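Fiber protein (Duck adenovirus 1, PDB 6ITX) probably mediates attachment of the virus to host-cell receptors through the C-terminal head of its trimeric fiber, the part described here. Local coordinates at residues G137-K142 with M265-T270; G244-C249 with I294-V299. One frame throughout, in Å; residues are numbered along the deposited sequence.

Contact 1: residues G137-K142 with M265-T270; sequences GTIQIK and MVFVIT
The Phe267 ring presents its CZ corner to Ile139 and Ile141 on the facing strand, and the two isoleucines meet it differently. Ile139 CD1 sits at the ring edge, near the ring plane, 4.0 Å from Phe267 CZ; Ile139 CG2 approaches the same carbon from the same side, so two methyls of one side chain meet it together. Ile141 comes in at a slant, its CG1 4.0 Å from Phe267 CZ. Outside the two segments, Phe161 stacks on the Phe267 ring, and Leu163 packs against both Phe267 and Ile141.

Ile139 reaches this far because its side chain is extended, with CG1 anti to the backbone N (chi1 -179°) and CD1 roughly continuing the line. The same methyl also meets Met265: SD lies 3.8 Å from Ile139 CD1, the two side chains running past one another in opposite senses. Every touching residue is buried and apolar, and no hydrogen bond crosses between the segments.

The strand axes stay 11.0 Å apart at closest approach and cross at -56°, so side chains alone bridge the gap. Strand 134-144 belongs to one layer and 262-271 to the other. Two layers facing each other through a hydrophobic interior in this way are characteristic of the β-sandwich of adenovirus fiber heads.

Contact 2: residues G244-C249 with I294-V299; sequences GNLYVC and IPFTYV
Leu246 has its CG anti to the backbone N (chi1 163°), which, with CD2 turned anti to CA, carries that methyl across to Ile294, where CG2 is likewise anti to its own N. This is face-to-face packing in the β-sandwich of the fiber head: strands 244-249 and 294-299 run nearly parallel, 15° apart, with axes 8.7 Å from each other and no hydrogen bond between them. The two branched side chains cross at a slant, and Leu246 CD2 comes within 3.7 Å of Ile294 CG2. The same methyl stands 4.2 Å from Phe296 CD1, approaching the ring obliquely.

The Phe296 ring edge meets, in plane, the Ile294 carbonyl oxygen and Tyr298 CD1 of its own strand. On the side of the strand turned away from 244-249, Pro295 packs on Thr297 of a neighbouring subunit, so the strand borders both the buried interior and the trimer interface. At its end, Val299 touches the bound glutamine.

Farther along the facing strand, Val248 crosses Phe296 at about a right angle: Val248 CG2 sits 4.1 Å from Phe296 CB and 4.2 Å from Phe296 CD2.

From the N terminus, strand 134-144 comes first and waits for its partner until the chain has passed through 241-253. Strand 262-271 then closes the long loop of contact 1, with 122 residues between the segments. Contact 2 opens on 241-253, before that closure, and shuts only at 288-299, so the two loops cross. Neighbouring strands join them edge by edge within each layer, through probable hydrogen bonds between Ile139 O and Ile294 N in one and between Val268 O and Asn245 N in the other. Each contact thus takes one strand from each layer. Met265 links their interiors, packing on both Phe296 and Val248.

Contact 1: residues G137-K142 with M265-T270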
ATOM      1  N   GLY A 137       0.940  -6.948  -7.057  1.00 34.84           N
ATOM      2  CA  GLY A 137       2.240  -7.426  -7.466  1.00 35.96           C
ATOM      3  C   GLY A 137       3.351  -6.849  -6.611  1.00 40.49           C
ATOM      4  O   GLY A 137       3.134  -5.958  -5.776  1.00 38.71           O
ATOM      5  N   THR A 138       4.553  -7.397  -6.817  1.00 34.21           N
ATOM      6  CA  THR A 138       5.784  -6.804  -6.319  1.00 34.38           C
ATOM      7  C   THR A 138       6.752  -6.649  -7.483  1.00 37.10           C
ATOM      8  O   THR A 138       6.733  -7.437  -8.432  1.00 40.65           O
ATOM      9  CB  THR A 138       6.445  -7.640  -5.198  1.00 33.07           C
ATOM     10  OG1 THR A 138       6.859  -8.909  -5.714  1.00 36.39           O
ATOM     11  CG2 THR A 138       5.493  -7.870  -4.047  1.00 35.47           C
ATOM     12  N   ILE A 139       7.592  -5.620  -7.416  1.00 33.76           N
ATOM     13  CA  ILE A 139       8.692  -5.453  -8.356  1.00 33.42           C
ATOM     14  C   ILE A 139       9.990  -5.327  -7.563  1.00 30.13           C
ATOM     15  O   ILE A 139      10.027  -4.691  -6.500  1.00 28.69           O
ATOM     16  CB  ILE A 139       8.473  -4.246  -9.287  1.00 28.73           C
ATOM     17  CG1 ILE A 139       9.635  -4.108 -10.271  1.00 33.34           C
ATOM     18  CG2 ILE A 139       8.273  -2.986  -8.489  1.00 27.34           C
ATOM     19  CD1 ILE A 139       9.251  -3.422 -11.579  1.00 34.32           C
ATOM     20  N   GLN A 140      11.044  -5.971  -8.062  1.00 27.26           N
ATOM     21  CA  GLN A 140      12.352  -5.963  -7.419  1.00 29.54           C
ATOM     22  C   GLN A 140      13.390  -5.714  -8.496  1.00 31.35           C
ATOM     23  O   GLN A 140      13.423  -6.442  -9.494  1.00 30.01           O
ATOM     24  CB  GLN A 140      12.631  -7.288  -6.698  1.00 27.98           C
ATOM     25  CG  GLN A 140      13.979  -7.338  -6.017  1.00 30.58           C
ATOM     26  CD  GLN A 140      14.139  -8.522  -5.073  1.00 28.92           C
ATOM     27  OE1 GLN A 140      13.711  -9.633  -5.360  1.00 36.56           O
ATOM     28  NE2 GLN A 140      14.769  -8.280  -3.944  1.00 26.92           N
ATOM     29  N   ILE A 141      14.223  -4.683  -8.300  1.00 28.44           N
ATOM     30  CA  ILE A 141      15.197  -4.238  -9.293  1.00 28.03           C
ATOM     31  C   ILE A 141      16.588  -4.273  -8.681  1.00 34.28           C
ATOM     32  O   ILE A 141      16.778  -3.842  -7.538  1.00 35.45           O
ATOM     33  CB  ILE A 141      14.874  -2.818  -9.804  1.00 32.65           C
ATOM     34  CG1 ILE A 141      13.491  -2.804 -10.449  1.00 27.59           C
ATOM     35  CG2 ILE A 141      15.957  -2.315 -10.801  1.00 31.65           C
ATOM     36  CD1 ILE A 141      13.445  -3.684 -11.670  1.00 32.35           C
ATOM     37  N   LYS A 142      17.564  -4.782  -9.442  1.00 34.95           N
ATOM     38  CA  LYS A 142      18.968  -4.758  -9.045  1.00 34.59           C
ATOM     39  C   LYS A 142      19.784  -4.079 -10.131  1.00 35.37           C
ATOM     40  O   LYS A 142      19.607  -4.383 -11.314  1.00 35.78           O
ATOM     41  CB  LYS A 142      19.505  -6.162  -8.810  1.00 36.32           C
ATOM     42  CG  LYS A 142      20.917  -6.166  -8.286  1.00 39.10           C
ATOM     43  CD  LYS A 142      21.299  -7.555  -7.842  1.00 40.50           C
ATOM     44  CE  LYS A 142      22.804  -7.718  -7.732  1.00 40.68           C
ATOM     45  NZ  LYS A 142      23.085  -9.144  -7.340  1.00 46.74           N
ATOM     46  N   MET A 265       6.579   2.533 -14.752  1.00 33.33           N
ATOM     47  CA  MET A 265       7.034   2.610 -13.375  1.00 31.63           C
ATOM     48  C   MET A 265       8.285   3.452 -13.353  1.00 33.67           C
ATOM     49  O   MET A 265       9.287   3.072 -13.962  1.00 35.19           O
ATOM     50  CB  MET A 265       7.317   1.225 -12.823  1.00 28.70           C
ATOM     51  CG  MET A 265       6.097   0.351 -12.912  1.00 33.53           C
ATOM     52  SD  MET A 265       6.271  -1.081 -11.893  1.00 49.04           S
ATOM     53  CE  MET A 265       4.674  -1.120 -11.160  1.00 41.25           C
ATOM     54  N   VAL A 266       8.232   4.600 -12.690  1.00 32.34           N
ATOM     55  CA  VAL A 266       9.418   5.426 -12.522  1.00 37.11           C
ATOM     56  C   VAL A 266       9.845   5.342 -11.065  1.00 32.71           C
ATOM     57  O   VAL A 266       9.009   5.441 -10.156  1.00 31.08           O
ATOM     58  CB  VAL A 266       9.185   6.876 -12.988  1.00 34.52           C
ATOM     59  CG1 VAL A 266       7.928   7.450 -12.390  1.00 30.50           C
ATOM     60  CG2 VAL A 266      10.402   7.724 -12.660  1.00 32.89           C
ATOM     61  N   PHE A 267      11.133   5.086 -10.854  1.00 33.74           N
ATOM     62  CA  PHE A 267      11.736   4.941  -9.533  1.00 31.03           C
ATOM     63  C   PHE A 267      12.576   6.171  -9.250  1.00 31.65           C
ATOM     64  O   PHE A 267      13.372   6.585 -10.102  1.00 33.82           O
ATOM     65  CB  PHE A 267      12.642   3.709  -9.467  1.00 31.17           C
ATOM     66  CG  PHE A 267      11.928   2.412  -9.634  1.00 29.67           C
ATOM     67  CD1 PHE A 267      11.454   2.023 -10.864  1.00 29.97           C
ATOM     68  CD2 PHE A 267      11.744   1.573  -8.555  1.00 30.97           C
ATOM     69  CE1 PHE A 267      10.803   0.826 -11.009  1.00 34.82           C
ATOM     70  CE2 PHE A 267      11.082   0.375  -8.688  1.00 30.07           C
ATOM     71  CZ  PHE A 267      10.614  -0.005  -9.915  1.00 33.21           C
ATOM     72  N   VAL A 268      12.413   6.750  -8.065  1.00 32.23           N
ATOM     73  CA  VAL A 268      13.285   7.823  -7.590  1.00 33.53           C
ATOM     74  C   VAL A 268      13.888   7.365  -6.270  1.00 33.35           C
ATOM     75  O   VAL A 268      13.157   6.984  -5.345  1.00 35.45           O
ATOM     76  CB  VAL A 268      12.537   9.153  -7.424  1.00 31.04           C
ATOM     77  CG1 VAL A 268      13.472  10.241  -6.933  1.00 28.72           C
ATOM     78  CG2 VAL A 268      11.918   9.554  -8.729  1.00 40.42           C
ATOM     79  N   ILE A 269      15.212   7.391  -6.189  1.00 30.77           N
ATOM     80  CA  ILE A 269      15.966   6.841  -5.070  1.00 29.96           C
ATOM     81  C   ILE A 269      16.939   7.923  -4.634  1.00 30.09           C
ATOM     82  O   ILE A 269      17.590   8.542  -5.487  1.00 35.04           O
ATOM     83  CB  ILE A 269      16.705   5.548  -5.485  1.00 28.94           C
ATOM     84  CG1 ILE A 269      15.724   4.377  -5.648  1.00 28.83           C
ATOM     85  CG2 ILE A 269      17.816   5.200  -4.511  1.00 31.64           C
ATOM     86  CD1 ILE A 269      16.363   3.120  -6.299  1.00 31.75           C
ATOM     87  N   THR A 270      17.027   8.176  -3.329  1.00 24.62           N
ATOM     88  CA  THR A 270      17.826   9.292  -2.833  1.00 29.44           C
ATOM     89  C   THR A 270      18.942   8.835  -1.892  1.00 33.03           C
ATOM     90  O   THR A 270      18.884   7.768  -1.279  1.00 33.52           O
ATOM     91  CB  THR A 270      16.955  10.322  -2.110  1.00 30.28           C
ATOM     92  OG1 THR A 270      16.233   9.679  -1.045  1.00 30.77           O
ATOM     93  CG2 THR A 270      15.998  10.979  -3.086  1.00 21.64           C
TER

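Contact 2: residues G244-C249 with I294-V299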
ATOM      1  N   GLY A 244      13.167   6.008  -1.123  1.00 37.02           N
ATOM      2  CA  GLY A 244      12.831   5.613  -2.474  1.00 32.12           C
ATOM      3  C   GLY A 244      11.342   5.689  -2.693  1.00 33.64           C
ATOM      4  O   GLY A 244      10.545   5.494  -1.768  1.00 30.28           O
ATOM      5  N   ASN A 245      10.965   5.984  -3.929  1.00 34.70           N
ATOM      6  CA  ASN A 245       9.558   6.033  -4.270  1.00 37.41           C
ATOM      7  C   ASN A 245       9.341   5.401  -5.636  1.00 33.44           C
ATOM      8  O   ASN A 245      10.138   5.587  -6.557  1.00 34.06           O
ATOM      9  CB  ASN A 245       9.040   7.470  -4.191  1.00 34.19           C
ATOM     10  CG  ASN A 245       8.719   7.869  -2.750  1.00 39.14           C
ATOM     11  OD1 ASN A 245       7.804   7.321  -2.139  1.00 35.77           O
ATOM     12  ND2 ASN A 245       9.494   8.795  -2.193  1.00 46.12           N
ATOM     13  N   LEU A 246       8.294   4.595  -5.722  1.00 31.55           N
ATOM     14  CA  LEU A 246       7.868   3.968  -6.959  1.00 32.10           C
ATOM     15  C   LEU A 246       6.573   4.643  -7.371  1.00 30.39           C
ATOM     16  O   LEU A 246       5.681   4.818  -6.538  1.00 33.37           O
ATOM     17  CB  LEU A 246       7.660   2.460  -6.768  1.00 32.58           C
ATOM     18  CG  LEU A 246       6.838   1.709  -7.824  1.00 32.33           C
ATOM     19  CD1 LEU A 246       7.517   1.732  -9.187  1.00 31.81           C
ATOM     20  CD2 LEU A 246       6.632   0.307  -7.390  1.00 28.27           C
ATOM     21  N   TYR A 247       6.486   5.055  -8.632  1.00 30.44           N
ATOM     22  CA  TYR A 247       5.299   5.725  -9.153  1.00 33.48           C
ATOM     23  C   TYR A 247       4.734   4.856 -10.262  1.00 34.56           C
ATOM     24  O   TYR A 247       5.410   4.620 -11.271  1.00 35.06           O
ATOM     25  CB  TYR A 247       5.616   7.135  -9.672  1.00 29.57           C
ATOM     26  CG  TYR A 247       6.223   8.025  -8.621  1.00 33.00           C
ATOM     27  CD1 TYR A 247       7.546   7.874  -8.264  1.00 29.28           C
ATOM     28  CD2 TYR A 247       5.470   9.012  -7.972  1.00 33.64           C
ATOM     29  CE1 TYR A 247       8.117   8.652  -7.304  1.00 34.17           C
ATOM     30  CE2 TYR A 247       6.041   9.810  -6.999  1.00 31.01           C
ATOM     31  CZ  TYR A 247       7.378   9.610  -6.665  1.00 35.62           C
ATOM     32  OH  TYR A 247       8.026  10.365  -5.712  1.00 32.09           O
ATOM     33  N   VAL A 248       3.512   4.365 -10.068  1.00 30.84           N
ATOM     34  CA  VAL A 248       2.885   3.466 -11.023  1.00 29.88           C
ATOM     35  C   VAL A 248       1.863   4.252 -11.815  1.00 35.82           C
ATOM     36  O   VAL A 248       1.055   5.000 -11.248  1.00 36.01           O
ATOM     37  CB  VAL A 248       2.228   2.266 -10.330  1.00 28.81           C
ATOM     38  CG1 VAL A 248       1.547   1.397 -11.355  1.00 25.85           C
ATOM     39  CG2 VAL A 248       3.241   1.492  -9.524  1.00 26.75           C
ATOM     40  N   CYS A 249       1.895   4.081 -13.110  1.00 35.44           N
ATOM     41  CA  CYS A 249       0.980   4.743 -14.008  1.00 32.90           C
ATOM     42  C   CYS A 249       0.912   3.905 -15.271  1.00 38.45           C
ATOM     43  O   CYS A 249       1.954   3.650 -15.901  1.00 34.22           O
ATOM     44  CB  CYS A 249       1.441   6.156 -14.342  1.00 33.31           C
ATOM     45  SG  CYS A 249       0.343   6.888 -15.549  1.00 34.00           S
ATOM     46  N   ILE A 294       8.975  -4.494  -4.004  1.00 25.97           N
ATOM     47  CA  ILE A 294       8.116  -3.359  -3.686  1.00 27.91           C
ATOM     48  C   ILE A 294       6.678  -3.741  -4.051  1.00 30.18           C
ATOM     49  O   ILE A 294       6.391  -3.948  -5.240  1.00 33.37           O
ATOM     50  CB  ILE A 294       8.555  -2.087  -4.421  1.00 32.74           C
ATOM     51  CG1 ILE A 294      10.042  -1.799  -4.164  1.00 29.07           C
ATOM     52  CG2 ILE A 294       7.643  -0.898  -4.044  1.00 24.85           C
ATOM     53  CD1 ILE A 294      10.677  -0.850  -5.171  1.00 25.47           C
ATOM     54  N   PRO A 295       5.766  -3.815  -3.091  1.00 34.78           N
ATOM     55  CA  PRO A 295       4.374  -4.148  -3.438  1.00 33.81           C
ATOM     56  C   PRO A 295       3.607  -2.945  -3.960  1.00 31.68           C
ATOM     57  O   PRO A 295       3.777  -1.822  -3.480  1.00 36.90           O
ATOM     58  CB  PRO A 295       3.794  -4.646  -2.112  1.00 25.99           C
ATOM     59  CG  PRO A 295       4.604  -3.952  -1.105  1.00 32.63           C
ATOM     60  CD  PRO A 295       5.992  -3.837  -1.641  1.00 24.78           C
ATOM     61  N   PHE A 296       2.763  -3.195  -4.963  1.00 30.29           N
ATOM     62  CA  PHE A 296       1.899  -2.182  -5.556  1.00 27.82           C
ATOM     63  C   PHE A 296       0.641  -2.859  -6.078  1.00 30.91           C
ATOM     64  O   PHE A 296       0.614  -4.075  -6.292  1.00 31.75           O
ATOM     65  CB  PHE A 296       2.602  -1.447  -6.700  1.00 38.85           C
ATOM     66  CG  PHE A 296       2.976  -2.354  -7.855  1.00 39.49           C
ATOM     67  CD1 PHE A 296       4.145  -3.110  -7.814  1.00 35.41           C
ATOM     68  CD2 PHE A 296       2.139  -2.476  -8.958  1.00 36.64           C
ATOM     69  CE1 PHE A 296       4.474  -3.959  -8.851  1.00 35.17           C
ATOM     70  CE2 PHE A 296       2.466  -3.322  -9.998  1.00 43.58           C
ATOM     71  CZ  PHE A 296       3.642  -4.064  -9.947  1.00 40.26           C
ATOM     72  N   THR A 297      -0.397  -2.053  -6.314  1.00 34.49           N
ATOM     73  CA  THR A 297      -1.688  -2.549  -6.781  1.00 30.29           C
ATOM     74  C   THR A 297      -2.228  -1.659  -7.894  1.00 31.98           C
ATOM     75  O   THR A 297      -2.150  -0.434  -7.810  1.00 36.20           O
ATOM     76  CB  THR A 297      -2.708  -2.608  -5.626  1.00 31.32           C
ATOM     77  OG1 THR A 297      -2.369  -3.667  -4.711  1.00 25.79           O
ATOM     78  CG2 THR A 297      -4.115  -2.842  -6.155  1.00 32.80           C
ATOM     79  N   TYR A 298      -2.778  -2.270  -8.941  1.00 35.38           N
ATOM     80  CA  TYR A 298      -3.550  -1.525  -9.934  1.00 33.25           C
ATOM     81  C   TYR A 298      -4.722  -2.380 -10.392  1.00 35.70           C
ATOM     82  O   TYR A 298      -4.771  -3.594 -10.138  1.00 35.19           O
ATOM     83  CB  TYR A 298      -2.692  -1.100 -11.144  1.00 37.18           C
ATOM     84  CG  TYR A 298      -2.116  -2.263 -11.912  1.00 36.36           C
ATOM     85  CD1 TYR A 298      -0.945  -2.867 -11.496  1.00 39.29           C
ATOM     86  CD2 TYR A 298      -2.751  -2.772 -13.033  1.00 35.46           C
ATOM     87  CE1 TYR A 298      -0.418  -3.939 -12.172  1.00 38.45           C
ATOM     88  CE2 TYR A 298      -2.223  -3.847 -13.722  1.00 35.20           C
ATOM     89  CZ  TYR A 298      -1.053  -4.426 -13.286  1.00 35.83           C
ATOM     90  OH  TYR A 298      -0.504  -5.501 -13.953  1.00 33.35           O
ATOM     91  N   VAL A 299      -5.659  -1.733 -11.093  1.00 33.83           N
ATOM     92  CA  VAL A 299      -6.835  -2.424 -11.618  1.00 33.76           C
ATOM     93  C   VAL A 299      -6.439  -3.255 -12.832  1.00 35.75           C
ATOM     94  O   VAL A 299      -5.911  -2.732 -13.821  1.00 34.36           O
ATOM     95  CB  VAL A 299      -7.948  -1.435 -11.982  1.00 34.67           C
ATOM     96  CG1 VAL A 299      -9.273  -2.159 -12.079  1.00 37.45           C
ATOM     97  CG2 VAL A 299      -8.048  -0.318 -10.977  1.00 33.34           C
TER